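Local coordinates for protein VP5 (Halorubrum pleomorphic virus 2, PDB 6QGI) that is a viral envelope protein that probably drives fusion of the viral membrane with that of its haloarchaeal host cell, at residues Asp67-Thr72 / Ile291-Pro296; Thr72-Ala77 / Glu466-Ser471; Glu83-Gly88 / Gly255-Gly260; Thr100-Tyr105 / Asn241-Ile246; Ser265-Pro270 / Gln481-Asn486. All blocks are in the same frame, centred on the assembly; numbering follows the deposited sequence.

Interaction 1: Asp67-Thr72 / Ile291-Pro296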
# COMPACT_ATOMS: atom_id res chain seq x y z
N ASP A 67 6.11 -10.18 8.49
CA ASP A 67 6.64 -11.54 8.58
C ASP A 67 7.82 -11.65 7.60
O ASP A 67 8.82 -12.32 7.89
CB ASP A 67 5.56 -12.59 8.27
CG ASP A 67 4.99 -13.33 9.48
OD1 ASP A 67 5.76 -13.59 10.43
OD2 ASP A 67 3.78 -13.66 9.45
N GLY A 68 7.71 -10.92 6.49
CA GLY A 68 8.74 -10.80 5.47
C GLY A 68 9.90 -9.95 5.93
O GLY A 68 11.03 -10.15 5.48
N VAL A 69 9.64 -8.99 6.84
CA VAL A 69 10.66 -8.12 7.43
C VAL A 69 11.53 -9.01 8.32
O VAL A 69 12.76 -8.95 8.23
CB VAL A 69 10.06 -6.90 8.18
CG1 VAL A 69 11.14 -6.08 8.88
CG2 VAL A 69 9.25 -6.01 7.24
N LYS A 70 10.88 -9.88 9.12
CA LYS A 70 11.50 -10.86 10.02
C LYS A 70 12.41 -11.80 9.21
O LYS A 70 13.54 -12.06 9.63
CB LYS A 70 10.42 -11.64 10.78
CG LYS A 70 10.97 -12.55 11.87
CD LYS A 70 9.92 -13.46 12.45
CE LYS A 70 10.10 -14.89 11.99
NZ LYS A 70 9.17 -15.81 12.67
N HIS A 71 11.94 -12.28 8.04
CA HIS A 71 12.65 -13.17 7.12
C HIS A 71 13.86 -12.46 6.52
O HIS A 71 14.94 -13.05 6.45
CB HIS A 71 11.69 -13.63 6.00
CG HIS A 71 12.30 -14.58 5.01
ND1 HIS A 71 12.49 -15.92 5.30
CD2 HIS A 71 12.71 -14.35 3.74
CE1 HIS A 71 13.02 -16.45 4.21
NE2 HIS A 71 13.17 -15.55 3.25
N THR A 72 13.68 -11.19 6.08
CA THR A 72 14.73 -10.37 5.47
C THR A 72 15.82 -10.09 6.51
O THR A 72 17.00 -10.27 6.19
CB THR A 72 14.12 -9.11 4.86
OG1 THR A 72 13.13 -9.52 3.91
CG2 THR A 72 15.14 -8.23 4.16
N ILE A 291 8.13 -10.24 -3.56
CA ILE A 291 8.88 -11.49 -3.73
C ILE A 291 10.06 -11.45 -2.74
O ILE A 291 10.30 -12.44 -2.05
CB ILE A 291 9.32 -11.73 -5.21
CG1 ILE A 291 8.10 -12.03 -6.11
CG2 ILE A 291 10.38 -12.86 -5.33
CD1 ILE A 291 8.28 -11.61 -7.55
N ALA A 292 10.75 -10.29 -2.65
CA ALA A 292 11.87 -10.06 -1.74
C ALA A 292 11.45 -10.18 -0.27
O ALA A 292 12.27 -10.58 0.57
CB ALA A 292 12.48 -8.70 -2.00
N LEU A 293 10.18 -9.85 0.04
CA LEU A 293 9.61 -9.95 1.39
C LEU A 293 9.03 -11.35 1.62
O LEU A 293 8.38 -11.59 2.64
CB LEU A 293 8.55 -8.86 1.63
CG LEU A 293 9.10 -7.46 1.90
CD1 LEU A 293 8.12 -6.40 1.50
CD2 LEU A 293 9.53 -7.30 3.36
N ASN A 294 9.30 -12.28 0.69
CA ASN A 294 8.91 -13.70 0.73
C ASN A 294 7.40 -13.90 1.02
O ASN A 294 7.01 -14.72 1.86
CB ASN A 294 9.78 -14.45 1.73
CG ASN A 294 9.76 -15.94 1.55
OD1 ASN A 294 9.88 -16.46 0.44
ND2 ASN A 294 9.59 -16.65 2.66
N VAL A 295 6.56 -13.16 0.29
CA VAL A 295 5.11 -13.27 0.42
C VAL A 295 4.67 -14.37 -0.56
O VAL A 295 5.02 -14.27 -1.73
CB VAL A 295 4.43 -11.89 0.17
CG1 VAL A 295 2.91 -12.01 0.11
CG2 VAL A 295 4.85 -10.87 1.22
N PRO A 296 3.96 -15.45 -0.11
CA PRO A 296 3.55 -16.51 -1.05
C PRO A 296 2.90 -15.94 -2.32
O PRO A 296 2.05 -15.05 -2.23
CB PRO A 296 2.56 -17.35 -0.24
CG PRO A 296 2.98 -17.15 1.17
CD PRO A 296 3.52 -15.75 1.27
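The imidazole of H71 and the side-chain amide of N294 are stacked, with their planes 19° apart. N294 ND2 sits over the centre of one ring face, 3.7 Å above its plane. The base of the same side chain is also near the ring, with N294 CB 3.6 Å from H71 CD2. CG of H71 is anti to the backbone N (chi1 -179°), and this swings the ring from helix 66-86 onto the amide. The ring of H468 also meets the H71 ring, at an inclined angle. The amide has its own tether, since N294 OD1 is hydrogen-bonded to S465 N.

N294 is the C-prime residue of a Schellman motif that ends helix 285-292. Its phi is positive, and N294 N bonds back to I291 O at 2.9 Å. The turn presses L293 O against G68, 3.0 Å from G68 CA. G68 has no side chain, so the two backbones can meet here. L293 CD2 lies alongside V69 CG2 at 4.1 Å.

T72 OG1 donates to G68 O at 2.7 Å. T72 N donates to the same oxygen from the opposite face of its plane. The buried hydroxyl is thus satisfied within its own helix. The contact itself rests on the stack, on the packing of V69 with L293 and on the backbone approach at G68.

Interaction 2: Thr72-Ala77 / Glu466-Ser471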
# COMPACT_ATOMS: atom_id res chain seq x y z
N THR A 72 13.68 -11.19 6.08
CA THR A 72 14.73 -10.37 5.47
C THR A 72 15.82 -10.09 6.51
O THR A 72 17.00 -10.27 6.19
CB THR A 72 14.12 -9.11 4.86
OG1 THR A 72 13.13 -9.52 3.91
CG2 THR A 72 15.14 -8.23 4.16
N ALA A 73 15.43 -9.69 7.74
CA ALA A 73 16.34 -9.41 8.86
C ALA A 73 17.24 -10.61 9.12
O ALA A 73 18.46 -10.44 9.17
CB ALA A 73 15.55 -9.06 10.11
N TYR A 74 16.65 -11.82 9.18
CA TYR A 74 17.37 -13.07 9.40
C TYR A 74 18.37 -13.38 8.28
O TYR A 74 19.48 -13.80 8.59
CB TYR A 74 16.39 -14.23 9.55
CG TYR A 74 16.03 -14.59 10.97
CD1 TYR A 74 17.00 -15.01 11.88
CD2 TYR A 74 14.70 -14.60 11.39
CE1 TYR A 74 16.67 -15.38 13.18
CE2 TYR A 74 14.35 -14.98 12.69
CZ TYR A 74 15.34 -15.36 13.58
OH TYR A 74 15.01 -15.72 14.86
N THR A 75 18.00 -13.17 7.00
CA THR A 75 18.88 -13.41 5.84
C THR A 75 20.19 -12.61 6.00
O THR A 75 21.26 -13.20 5.92
CB THR A 75 18.14 -13.10 4.52
OG1 THR A 75 17.01 -13.96 4.40
CG2 THR A 75 19.03 -13.28 3.30
N ASP A 76 20.10 -11.29 6.27
CA ASP A 76 21.24 -10.39 6.44
C ASP A 76 22.05 -10.69 7.69
O ASP A 76 23.27 -10.58 7.67
CB ASP A 76 20.77 -8.92 6.50
CG ASP A 76 20.28 -8.33 5.19
OD1 ASP A 76 20.49 -8.96 4.13
OD2 ASP A 76 19.69 -7.23 5.23
N ALA A 77 21.36 -11.05 8.79
CA ALA A 77 21.96 -11.38 10.08
C ALA A 77 22.75 -12.68 9.99
O ALA A 77 23.89 -12.73 10.45
CB ALA A 77 20.89 -11.50 11.14
N GLU A 466 11.43 -21.16 2.24
CA GLU A 466 11.28 -21.57 3.64
C GLU A 466 11.58 -20.38 4.55
O GLU A 466 12.60 -19.72 4.37
CB GLU A 466 12.20 -22.75 3.95
CG GLU A 466 11.97 -23.36 5.31
CD GLU A 466 12.78 -24.61 5.60
OE1 GLU A 466 12.69 -25.58 4.80
OE2 GLU A 466 13.49 -24.63 6.62
N PRO A 467 10.67 -20.01 5.47
CA PRO A 467 10.94 -18.84 6.32
C PRO A 467 12.03 -19.16 7.32
O PRO A 467 12.22 -20.32 7.66
CB PRO A 467 9.59 -18.58 7.00
CG PRO A 467 8.60 -19.43 6.25
CD PRO A 467 9.38 -20.61 5.83
N HIS A 468 12.77 -18.14 7.77
CA HIS A 468 13.86 -18.30 8.73
C HIS A 468 13.35 -18.51 10.14
O HIS A 468 12.31 -17.99 10.53
CB HIS A 468 14.77 -17.08 8.70
CG HIS A 468 15.67 -17.00 7.52
ND1 HIS A 468 16.94 -17.55 7.54
CD2 HIS A 468 15.50 -16.36 6.34
CE1 HIS A 468 17.48 -17.26 6.37
NE2 HIS A 468 16.64 -16.56 5.61
N THR A 469 14.14 -19.26 10.91
CA THR A 469 13.96 -19.63 12.30
C THR A 469 15.34 -19.61 12.93
O THR A 469 16.33 -19.42 12.22
CB THR A 469 13.29 -21.04 12.43
OG1 THR A 469 14.23 -22.06 12.11
CG2 THR A 469 12.01 -21.19 11.61
N ASP A 470 15.43 -19.81 14.25
CA ASP A 470 16.73 -19.85 14.92
C ASP A 470 17.50 -21.14 14.62
O ASP A 470 18.69 -21.19 14.89
CB ASP A 470 16.57 -19.65 16.44
CG ASP A 470 15.37 -20.31 17.11
OD1 ASP A 470 14.83 -21.29 16.54
OD2 ASP A 470 14.99 -19.87 18.22
N SER A 471 16.86 -22.20 14.11
CA SER A 471 17.58 -23.45 13.83
C SER A 471 17.76 -23.74 12.33
O SER A 471 18.46 -24.70 11.99
CB SER A 471 16.89 -24.62 14.51
OG SER A 471 15.55 -24.77 14.07
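Y74 and H468 meet at their CB atoms, 3.4 Å apart, and their side chains run past each other in opposite directions. The two rings are near parallel, with planes at 17°, but they are slid apart and barely overlap. Their centroids are 6.0 Å from each other. T469 O stands 4.2 Å above one face of the Y74 ring, toward its rim. One face of the H468 ring lies on the helix backbone, with T75 N 3.9 Å above its plane. H468 CG lies beside its own backbone N (chi1 -75°), and the ring reaches across to T75. There H468 NE2 gives a weak bond to T75 OG1, 2.9 Å long and strongly bent.

The stronger polar partners lie in the next shell. T75 OG1 is hydrogen-bonded to H71 O, one turn back in the helix. K78 NZ bonds both H468 ND1 and T469 O, so one lysine holds the ring and the loop backbone beside it. With ND1 taken by the lysine, a proton on NE2 is expected. The H468 ring also stacks with Y473 and meets W479.

The loop of 466-471 lies between strand 443-450 and helix 476-496. It packs on helix 66-86 here. Y74 also touches V242 of helix 225-253, D470 touches T248 of that helix, and H468 touches L482 of helix 476-496.

Interaction 3: Glu83-Gly88 / Gly255-Gly260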
# COMPACT_ATOMS: atom_id res chain seq x y z
N GLU A 83 29.94 -15.00 7.68
CA GLU A 83 31.19 -14.34 7.26
C GLU A 83 32.21 -14.35 8.39
O GLU A 83 33.35 -14.75 8.18
CB GLU A 83 30.93 -12.89 6.79
CG GLU A 83 30.01 -12.75 5.59
CD GLU A 83 30.63 -12.73 4.20
OE1 GLU A 83 30.00 -12.14 3.29
OE2 GLU A 83 31.73 -13.30 4.02
N GLU A 84 31.78 -13.95 9.60
CA GLU A 84 32.60 -13.91 10.82
C GLU A 84 32.99 -15.32 11.25
O GLU A 84 34.11 -15.54 11.71
CB GLU A 84 31.86 -13.17 11.94
CG GLU A 84 31.82 -11.67 11.73
CD GLU A 84 32.66 -10.82 12.66
OE1 GLU A 84 33.72 -11.29 13.13
OE2 GLU A 84 32.27 -9.65 12.90
N LEU A 85 32.07 -16.28 11.06
CA LEU A 85 32.26 -17.69 11.38
C LEU A 85 33.33 -18.32 10.48
O LEU A 85 34.21 -19.01 10.98
CB LEU A 85 30.92 -18.43 11.21
CG LEU A 85 30.90 -19.94 11.42
CD1 LEU A 85 31.16 -20.28 12.87
CD2 LEU A 85 29.57 -20.52 11.01
N ASN A 86 33.25 -18.07 9.15
CA ASN A 86 34.19 -18.58 8.16
C ASN A 86 35.59 -18.01 8.36
O ASN A 86 36.57 -18.62 7.92
CB ASN A 86 33.69 -18.27 6.74
CG ASN A 86 32.60 -19.18 6.22
OD1 ASN A 86 32.24 -20.20 6.83
ND2 ASN A 86 32.06 -18.85 5.06
N ALA A 87 35.68 -16.84 9.02
CA ALA A 87 36.92 -16.13 9.32
C ALA A 87 37.51 -16.56 10.68
O ALA A 87 38.59 -16.08 11.05
CB ALA A 87 36.66 -14.64 9.31
N GLY A 88 36.82 -17.46 11.37
CA GLY A 88 37.24 -18.00 12.66
C GLY A 88 37.14 -17.04 13.82
O GLY A 88 37.95 -17.12 14.75
N GLY A 255 30.64 -23.69 16.28
CA GLY A 255 31.34 -24.94 16.56
C GLY A 255 30.85 -26.07 15.68
O GLY A 255 31.66 -26.80 15.12
N ASP A 256 29.51 -26.20 15.56
CA ASP A 256 28.84 -27.23 14.76
C ASP A 256 29.09 -26.98 13.26
O ASP A 256 29.56 -27.88 12.57
CB ASP A 256 27.33 -27.24 15.07
CG ASP A 256 26.63 -28.59 14.91
OD1 ASP A 256 27.07 -29.40 14.05
OD2 ASP A 256 25.63 -28.83 15.63
N VAL A 257 28.82 -25.75 12.78
CA VAL A 257 29.07 -25.38 11.39
C VAL A 257 30.53 -24.93 11.32
O VAL A 257 30.94 -24.02 12.04
CB VAL A 257 28.07 -24.33 10.84
CG1 VAL A 257 28.49 -23.84 9.45
CG2 VAL A 257 26.65 -24.88 10.80
N GLN A 258 31.31 -25.62 10.47
CA GLN A 258 32.74 -25.38 10.27
C GLN A 258 32.96 -24.28 9.22
O GLN A 258 32.10 -24.05 8.38
CB GLN A 258 33.44 -26.68 9.82
CG GLN A 258 33.32 -27.86 10.80
CD GLN A 258 34.28 -27.80 11.96
OE1 GLN A 258 33.88 -27.65 13.12
NE2 GLN A 258 35.58 -27.94 11.69
N SER A 259 34.13 -23.62 9.28
CA SER A 259 34.52 -22.59 8.31
C SER A 259 34.64 -23.23 6.93
O SER A 259 35.35 -24.23 6.76
CB SER A 259 35.84 -21.94 8.72
OG SER A 259 35.75 -21.32 9.99
N GLY A 260 33.88 -22.70 5.98
CA GLY A 260 33.85 -23.21 4.61
C GLY A 260 32.65 -24.09 4.32
O GLY A 260 32.39 -24.39 3.14
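L85, S259 and N86 carry most of this contact. L85 is the apolar part. Its CG is anti to the backbone N (chi1 177°), and the end of the side chain reaches the loop. L85 CD2 meets V257 CG1 at 3.8 Å, and the two side chains cross at about a right angle. The other methyl, L85 CD1, lies 3.8 Å from V257 O.

S259 joins the end of the helix to the loop. Its OG donates to L85 O at 2.9 Å, somewhat tilted from the carbonyl plane. L85 O also takes a bond from G88 N, 3.1 Å long, which comes from the opposite face of that plane. One carbonyl therefore serves both the helix end and the loop. The bond from G88 is part of a Schellman motif that closes helix 66-86, with G88 at positive phi. S259 CB also rests 3.5 Å from N86 O.

N86 uses both ends of its amide. G260 N donates to N86 OD1 at 3.1 Å. The N-H points almost straight at the oxygen (174°), but the nitrogen stands well above the amide plane, 68° out of it. N86 ND2 is hydrogen-bonded to I262 O, so the amide holds the loop at two places and its rotation is fixed.

The loop of 255-260 follows helix 225-253 and leads to helix 270-279. L85 also touches Y254, next to the end of helix 225-253. E84 packs on A93, V94 and A97 of helix 91-133, the next helix in the chain.

Interaction 4: Thr100-Tyr105 / Asn241-Ile246; sequences TEVNSY and NVRSGI
N103 and R243 each have CG beside the backbone N and anti to the carbonyl carbon. In R243 (chi1 -83°) the chain then runs extended from CG to NE. This brings the guanidinium up to the amide of N103 from the other helix. The grip is side-on. R243 NE donates to N103 OD1 at 2.9 Å, and R243 NH2 donates to the same N103 OD1 at 2.9 Å. The oxygen lies close to the guanidinium plane, at its edge. The amide is turned almost upright to that plane, at 79°. NE lies in the carbonyl plane of the amide, while NH2 stands above it. Two donors on one oxygen limit how the amide can turn. The positive charge of R243 would probably polarise the amide C=O.

The two helices are antiparallel neighbours in the helical part of the protein. The short axes run at 169° and come within 10.1 Å. They belong to helices 91-133 and 225-253, and helix 66-86 lies against both. V102 touches A77 of that helix, and Y105 touches V69 and T72.

Beside the polar pair the interface is apolar. V102 points at the opposite helix and presents both methyls. V102 CG2 is 3.7 Å from V242 CG1, and V102 CG1 is 3.9 Å from the same V242 CG1. Further along, V102 CG2 is 4.5 Å from I246 CG2. V102 CG1 also touches the aliphatic start of the arginine, 4.3 Å from R243 CG. A172, in a loop, touches the side chains of both N103 and R243.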
# COMPACT_ATOMS: atom_id res chain seq x y z
N THR A 100 24.06 -6.28 14.43
CA THR A 100 24.30 -5.00 13.76
C THR A 100 23.50 -4.97 12.46
O THR A 100 22.92 -3.93 12.14
CB THR A 100 25.80 -4.78 13.55
OG1 THR A 100 26.42 -4.73 14.83
CG2 THR A 100 26.12 -3.49 12.79
N GLU A 101 23.43 -6.11 11.74
CA GLU A 101 22.67 -6.22 10.50
C GLU A 101 21.17 -6.16 10.78
O GLU A 101 20.45 -5.57 9.99
CB GLU A 101 23.04 -7.50 9.74
CG GLU A 101 24.43 -7.45 9.11
CD GLU A 101 24.65 -6.37 8.07
OE1 GLU A 101 24.10 -6.51 6.95
OE2 GLU A 101 25.37 -5.40 8.37
N VAL A 102 20.72 -6.75 11.91
CA VAL A 102 19.32 -6.73 12.36
C VAL A 102 18.94 -5.28 12.66
O VAL A 102 17.95 -4.79 12.13
CB VAL A 102 19.08 -7.65 13.61
CG1 VAL A 102 17.66 -7.52 14.15
CG2 VAL A 102 19.40 -9.10 13.30
N ASN A 103 19.76 -4.61 13.48
CA ASN A 103 19.56 -3.24 13.92
C ASN A 103 19.67 -2.23 12.78
O ASN A 103 18.87 -1.29 12.75
CB ASN A 103 20.55 -2.90 15.04
CG ASN A 103 20.37 -3.74 16.28
OD1 ASN A 103 19.28 -4.23 16.60
ND2 ASN A 103 21.44 -3.94 17.03
N SER A 104 20.61 -2.43 11.84
CA SER A 104 20.82 -1.55 10.69
C SER A 104 19.63 -1.60 9.73
O SER A 104 19.16 -0.55 9.28
CB SER A 104 22.10 -1.94 9.95
OG SER A 104 22.46 -0.96 8.99
N TYR A 105 19.14 -2.81 9.43
CA TYR A 105 18.02 -3.03 8.53
C TYR A 105 16.70 -2.58 9.19
O TYR A 105 15.90 -1.90 8.53
CB TYR A 105 17.95 -4.51 8.09
CG TYR A 105 16.62 -4.93 7.51
CD1 TYR A 105 16.10 -4.31 6.37
CD2 TYR A 105 15.87 -5.94 8.09
CE1 TYR A 105 14.87 -4.68 5.85
CE2 TYR A 105 14.64 -6.33 7.57
CZ TYR A 105 14.14 -5.69 6.45
OH TYR A 105 12.93 -6.09 5.94
N ASN A 241 12.29 -10.49 18.57
CA ASN A 241 12.32 -11.91 18.21
C ASN A 241 13.52 -12.27 17.34
O ASN A 241 14.08 -13.35 17.53
CB ASN A 241 11.02 -12.34 17.50
CG ASN A 241 9.78 -12.40 18.38
OD1 ASN A 241 9.82 -12.22 19.60
ND2 ASN A 241 8.64 -12.65 17.75
N VAL A 242 13.92 -11.39 16.40
CA VAL A 242 15.08 -11.66 15.53
C VAL A 242 16.37 -11.53 16.36
O VAL A 242 17.26 -12.36 16.18
CB VAL A 242 15.12 -10.81 14.23
CG1 VAL A 242 16.34 -11.15 13.38
CG2 VAL A 242 13.85 -11.02 13.41
N ARG A 243 16.45 -10.56 17.30
CA ARG A 243 17.61 -10.38 18.20
C ARG A 243 17.82 -11.61 19.08
O ARG A 243 18.94 -12.13 19.14
CB ARG A 243 17.43 -9.13 19.09
CG ARG A 243 17.82 -7.81 18.45
CD ARG A 243 17.24 -6.66 19.25
NE ARG A 243 17.69 -5.36 18.75
CZ ARG A 243 17.28 -4.19 19.24
NH1 ARG A 243 16.38 -4.16 20.22
NH2 ARG A 243 17.74 -3.06 18.74
N SER A 244 16.76 -12.07 19.77
CA SER A 244 16.78 -13.24 20.65
C SER A 244 16.99 -14.53 19.86
O SER A 244 17.70 -15.43 20.32
CB SER A 244 15.47 -13.33 21.44
OG SER A 244 15.18 -12.11 22.10
N GLY A 245 16.38 -14.59 18.68
CA GLY A 245 16.47 -15.73 17.76
C GLY A 245 17.83 -15.90 17.13
O GLY A 245 18.30 -17.03 17.00
N ILE A 246 18.49 -14.79 16.73
CA ILE A 246 19.82 -14.85 16.13
C ILE A 246 20.85 -15.20 17.22
O ILE A 246 21.79 -15.93 16.92
CB ILE A 246 20.20 -13.59 15.28
CG1 ILE A 246 21.31 -13.91 14.25
CG2 ILE A 246 20.55 -12.35 16.12
CD1 ILE A 246 20.89 -14.75 13.07

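Interaction 5: Ser265-Pro270 / Gln481-Asn486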
# COMPACT_ATOMS: atom_id res chain seq x y z
N SER A 265 28.97 -15.41 0.57
CA SER A 265 29.58 -14.12 0.27
C SER A 265 29.22 -13.67 -1.15
O SER A 265 29.01 -12.48 -1.39
CB SER A 265 31.10 -14.21 0.41
OG SER A 265 31.48 -14.87 1.61
N ASP A 266 29.13 -14.63 -2.09
CA ASP A 266 28.82 -14.46 -3.51
C ASP A 266 27.30 -14.32 -3.76
O ASP A 266 26.89 -13.89 -4.84
CB ASP A 266 29.37 -15.68 -4.28
CG ASP A 266 29.42 -15.55 -5.79
OD1 ASP A 266 30.22 -14.73 -6.30
OD2 ASP A 266 28.68 -16.29 -6.48
N LEU A 267 26.47 -14.68 -2.75
CA LEU A 267 25.01 -14.67 -2.82
C LEU A 267 24.45 -13.23 -2.78
O LEU A 267 24.87 -12.41 -1.96
CB LEU A 267 24.43 -15.56 -1.69
CG LEU A 267 22.95 -15.42 -1.20
CD1 LEU A 267 21.96 -15.73 -2.27
CD2 LEU A 267 22.66 -16.36 -0.07
N VAL A 268 23.52 -12.94 -3.72
CA VAL A 268 22.81 -11.67 -3.85
C VAL A 268 21.43 -11.90 -3.22
O VAL A 268 20.64 -12.69 -3.75
CB VAL A 268 22.74 -11.15 -5.32
CG1 VAL A 268 22.04 -9.80 -5.39
CG2 VAL A 268 24.13 -11.07 -5.95
N THR A 269 21.19 -11.26 -2.06
CA THR A 269 19.97 -11.40 -1.25
C THR A 269 18.70 -10.96 -2.01
O THR A 269 18.79 -10.05 -2.84
CB THR A 269 20.10 -10.62 0.09
OG1 THR A 269 19.95 -9.22 -0.12
CG2 THR A 269 21.38 -10.92 0.84
N PRO A 270 17.51 -11.54 -1.70
CA PRO A 270 16.27 -11.09 -2.36
C PRO A 270 16.07 -9.58 -2.19
O PRO A 270 15.65 -8.92 -3.14
CB PRO A 270 15.18 -11.89 -1.64
CG PRO A 270 15.87 -13.09 -1.13
CD PRO A 270 17.23 -12.62 -0.72
N GLN A 481 18.97 -22.82 -2.48
CA GLN A 481 17.54 -22.92 -2.80
C GLN A 481 16.86 -21.56 -2.63
O GLN A 481 16.03 -21.21 -3.47
CB GLN A 481 16.86 -23.98 -1.93
CG GLN A 481 15.66 -24.64 -2.61
CD GLN A 481 14.81 -25.49 -1.69
OE1 GLN A 481 14.98 -25.52 -0.46
NE2 GLN A 481 13.86 -26.21 -2.27
N LEU A 482 17.22 -20.80 -1.57
CA LEU A 482 16.69 -19.45 -1.30
C LEU A 482 17.01 -18.56 -2.51
O LEU A 482 16.10 -17.95 -3.08
CB LEU A 482 17.30 -18.87 0.00
CG LEU A 482 16.80 -17.48 0.47
CD1 LEU A 482 16.64 -17.43 1.97
CD2 LEU A 482 17.74 -16.37 0.03
N GLU A 483 18.29 -18.56 -2.92
CA GLU A 483 18.86 -17.83 -4.04
C GLU A 483 18.19 -18.21 -5.36
O GLU A 483 17.86 -17.32 -6.15
CB GLU A 483 20.37 -18.11 -4.13
CG GLU A 483 21.12 -17.35 -5.22
CD GLU A 483 22.57 -17.75 -5.39
OE1 GLU A 483 23.46 -16.98 -4.96
OE2 GLU A 483 22.82 -18.84 -5.95
N GLN A 484 17.99 -19.52 -5.60
CA GLN A 484 17.40 -20.03 -6.84
C GLN A 484 15.91 -19.73 -6.93
O GLN A 484 15.48 -19.25 -7.98
CB GLN A 484 17.67 -21.53 -7.03
CG GLN A 484 17.46 -22.05 -8.47
CD GLN A 484 18.10 -21.21 -9.56
OE1 GLN A 484 17.43 -20.74 -10.49
NE2 GLN A 484 19.41 -21.00 -9.48
N GLN A 485 15.14 -19.97 -5.84
CA GLN A 485 13.69 -19.72 -5.79
C GLN A 485 13.37 -18.24 -6.06
O GLN A 485 12.38 -17.94 -6.72
CB GLN A 485 13.08 -20.14 -4.45
CG GLN A 485 12.79 -21.64 -4.35
CD GLN A 485 12.73 -22.14 -2.93
OE1 GLN A 485 12.98 -21.42 -1.96
NE2 GLN A 485 12.42 -23.42 -2.78
N ASN A 486 14.24 -17.34 -5.56
CA ASN A 486 14.10 -15.90 -5.75
C ASN A 486 14.39 -15.52 -7.20
O ASN A 486 13.62 -14.75 -7.79
CB ASN A 486 15.03 -15.15 -4.79
CG ASN A 486 15.00 -13.65 -4.95
OD1 ASN A 486 15.98 -13.04 -5.40
ND2 ASN A 486 13.88 -13.02 -4.60
O HOH W 1 22.81 -14.52 -5.91
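E483 and L267 slide past each other where the loop before helix 270-279 lies on helix 476-496. T269 is the N-cap of helix 270-279, and its OG1 is hydrogen-bonded to E272 N. P270 is the first residue of that helix.

E483 can be followed outward. CG is anti to the backbone N (chi1 -177°), and the chain stays extended beyond it. E483 CB lies 3.4 Å from L267 CD1. E483 CG lies 3.5 Å from the same L267 CD1. E483 CD is 3.8 Å from L267 CD1. At the tip, E483 OE1 is still only 3.3 Å from L267 CD1. CB, CG and the carboxylate thus all come close to the one methyl. The carboxylate of D266 is near as well, and this like charge may make the ionised state of E483 slightly less favourable. The two charged groups are not in contact.

P270 packs on L482 and N486, which lie one turn apart on the helix. P270 CD is 3.9 Å from L482 CD2, and the two side chains cross at about a right angle. P270 CB packs against the amide of N486, 3.4 Å from N486 ND2. L482 also touches H71, and N486 touches R273.

A water links the backbone N of V268 to the carboxylate of E483. It accepts from V268 N at 2.8 Å and donates to E483 OE1 at 2.7 Å.

All five contacts lie on the same side of the chain's centre, in the helical part of VP5. Interactions 1, 2 and 3 follow helix 66-86 from start to end. Interactions 1 and 2 share T72 and have centres about 10 Å apart. The centres of interactions 2 and 3 are about 17 Å apart, and the two do not touch. Interaction 4 joins helices 91-133 and 225-253 and touches interactions 1 and 2. Interaction 5 adds helix 476-496 and touches interactions 1, 2 and 3. In sequence, interaction 4 is nested inside interactions 1, 2 and 3. Late residues return to the N-terminal helical part: 466-471 packs on helix 66-86, and 481-486 on the loop 265-270.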